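Local coordinates for protein 4-hydroxybutyrate CoA-transferase (Porphyromonas gingivalis, PDB 3D3U) that probably transfers coenzyme A between carboxylic acids such as acetate and 4-hydroxybutyrate, at residues D209-Q214 against N304-S309. Numbering follows the deposited sequence.
Sequences DGDTLQ and NDRMVS
V308 O takes the straightest bond of the contact, from Q214 N at 3.0 Å with 172° at the hydrogen, although the donor stands above the carbonyl plane; the L213 CA-H also faces this oxygen. One step back, T212 O accepts a weak, longer bond from V308 N, and T212 N in turn gives its hydrogen to R306 O at 3.0 Å. Those three bonds zip strands 212-214 and 307-309 together in parallel, pairing T212 with M307, L213 with V308 and Q214 with S309.

On the face that carries T212 and M307, the methionine chain starts with CG anti to its backbone N (chi1 166°) and then bends twice, bringing SD within 3.3 Å of T212 O. The T212 side chain packs against N304 and D305: CG2 reaches D305 O at 3.4 Å, and OG1 lies beside the N304 amide. Farther along, the bent Q214 chain lays OE1 against S309 CB (3.3 Å).

On the other face L213 CD2 meets V308 CG2 at 4.2 Å. Just before the strand, D211 sets OD1, bonded to K208 N, beside V308 CG1. The R306 chain crosses D211 at about a right angle; OD2 stays 4.5 Å from NH2, too far for a salt bridge.

Strand 235-237 flanks the first strand and strand 352-356 the second, making these adjacent inner parallel strands of the mixed sheet; 304-309 belongs to the acetyl-CoA hydrolase/transferase C-terminal domain. With two good backbone bonds, a weak one and side chains lying against each other, cohesion probably owes little to charge attraction at the R306 end.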
loop_
_atom_site.group_PDB
_atom_site.type_symbol
_atom_site.label_atom_id
_atom_site.label_comp_id
_atom_site.label_asym_id
_atom_site.label_seq_id
_atom_site.Cartn_x
_atom_site.Cartn_y
_atom_site.Cartn_z
ATOM N N ASP A 209 6.559 -10.211 -21.347
ATOM C CA ASP A 209 5.505 -9.359 -21.924
ATOM C C ASP A 209 4.166 -9.966 -21.511
ATOM O O ASP A 209 3.995 -11.167 -21.631
ATOM C CB ASP A 209 5.553 -9.318 -23.448
ATOM C CG ASP A 209 6.892 -8.970 -23.959
ATOM O OD1 ASP A 209 7.867 -9.098 -23.201
ATOM O OD2 ASP A 209 7.126 -8.606 -25.125
ATOM N N GLY A 210 3.244 -9.166 -21.009
ATOM C CA GLY A 210 1.879 -9.607 -20.739
ATOM C C GLY A 210 1.484 -9.885 -19.302
ATOM O O GLY A 210 0.375 -10.395 -19.071
ATOM N N ASP A 211 2.357 -9.549 -18.349
ATOM C CA ASP A 211 2.268 -10.048 -16.975
ATOM C C ASP A 211 1.617 -9.025 -16.087
ATOM O O ASP A 211 1.976 -7.860 -16.199
ATOM C CB ASP A 211 3.663 -10.212 -16.399
ATOM C CG ASP A 211 4.360 -11.379 -16.917
ATOM O OD1 ASP A 211 5.447 -11.714 -16.387
ATOM O OD2 ASP A 211 3.911 -12.029 -17.907
ATOM N N THR A 212 0.734 -9.361 -15.173
ATOM C CA THR A 212 0.112 -8.246 -14.566
ATOM C C THR A 212 0.855 -8.121 -13.239
ATOM O O THR A 212 0.743 -8.960 -12.360
ATOM C CB THR A 212 -1.383 -8.415 -14.493
ATOM O OG1 THR A 212 -1.666 -9.141 -13.328
ATOM C CG2 THR A 212 -1.983 -9.365 -15.633
ATOM N N LEU A 213 1.697 -7.115 -13.105
ATOM C CA LEU A 213 2.548 -6.993 -11.898
ATOM C C LEU A 213 2.007 -6.487 -10.637
ATOM O O LEU A 213 1.171 -5.614 -10.645
ATOM C CB LEU A 213 3.658 -5.979 -12.121
ATOM C CG LEU A 213 4.478 -6.081 -13.390
ATOM C CD1 LEU A 213 5.280 -4.806 -13.583
ATOM C CD2 LEU A 213 5.293 -7.361 -13.538
ATOM N N GLN A 214 2.645 -6.901 -9.550
ATOM C CA GLN A 214 2.555 -6.170 -8.266
ATOM C C GLN A 214 3.856 -5.794 -7.630
ATOM O O GLN A 214 4.594 -6.665 -7.159
ATOM C CB GLN A 214 1.733 -6.950 -7.217
ATOM C CG GLN A 214 1.569 -6.171 -5.932
ATOM C CD GLN A 214 2.651 -6.458 -4.933
ATOM O OE1 GLN A 214 2.749 -7.548 -4.443
ATOM N NE2 GLN A 214 3.490 -5.502 -4.676
ATOM N N ASN A 304 -6.025 -12.985 -11.563
ATOM C CA ASN A 304 -5.168 -12.359 -12.553
ATOM C C ASN A 304 -4.041 -13.254 -13.098
ATOM O O ASN A 304 -3.125 -13.618 -12.363
ATOM C CB ASN A 304 -4.590 -11.131 -11.915
ATOM C CG ASN A 304 -5.172 -9.888 -12.441
ATOM O OD1 ASN A 304 -5.310 -9.638 -13.722
ATOM N ND2 ASN A 304 -5.438 -9.005 -11.494
ATOM N N ASP A 305 -4.056 -13.581 -14.384
ATOM C CA ASP A 305 -2.974 -14.462 -14.859
ATOM C C ASP A 305 -1.583 -13.900 -14.997
ATOM O O ASP A 305 -1.372 -12.643 -15.231
ATOM C CB ASP A 305 -3.351 -15.095 -16.147
ATOM C CG ASP A 305 -4.518 -15.940 -15.971
ATOM O OD1 ASP A 305 -4.845 -16.753 -16.812
ATOM O OD2 ASP A 305 -5.184 -15.840 -14.940
ATOM N N ARG A 306 -0.612 -14.802 -14.875
ATOM C CA ARG A 306 0.746 -14.308 -15.021
ATOM C C ARG A 306 0.881 -13.246 -13.957
ATOM O O ARG A 306 1.292 -12.139 -14.234
ATOM C CB ARG A 306 0.975 -13.662 -16.433
ATOM C CG ARG A 306 0.634 -14.607 -17.518
ATOM C CD ARG A 306 0.027 -14.008 -18.770
ATOM N NE ARG A 306 -0.167 -15.162 -19.642
ATOM C CZ ARG A 306 0.803 -15.710 -20.426
ATOM N NH1 ARG A 306 0.517 -16.795 -21.157
ATOM N NH2 ARG A 306 2.043 -15.166 -20.529
ATOM N N MET A 307 0.452 -13.519 -12.748
ATOM C CA MET A 307 0.530 -12.429 -11.798
ATOM C C MET A 307 1.885 -12.536 -11.224
ATOM O O MET A 307 2.206 -13.595 -10.680
ATOM C CB MET A 307 -0.454 -12.602 -10.682
ATOM C CG MET A 307 -0.183 -11.703 -9.522
ATOM S SD MET A 307 -0.850 -10.022 -9.646
ATOM C CE MET A 307 -2.623 -10.286 -9.667
ATOM N N VAL A 308 2.683 -11.469 -11.317
ATOM C CA VAL A 308 3.994 -11.491 -10.640
ATOM C C VAL A 308 4.274 -10.426 -9.546
ATOM O O VAL A 308 4.457 -9.235 -9.878
ATOM C CB VAL A 308 5.209 -11.678 -11.651
ATOM C CG1 VAL A 308 4.752 -11.635 -13.105
ATOM C CG2 VAL A 308 6.455 -10.740 -11.254
ATOM N N SER A 309 4.352 -10.849 -8.271
ATOM C CA SER A 309 4.439 -9.862 -7.168
ATOM C C SER A 309 5.872 -9.696 -6.865
ATOM O O SER A 309 6.591 -10.707 -6.805
ATOM C CB SER A 309 3.713 -10.311 -5.881
ATOM O OG SER A 309 3.836 -11.706 -5.772
#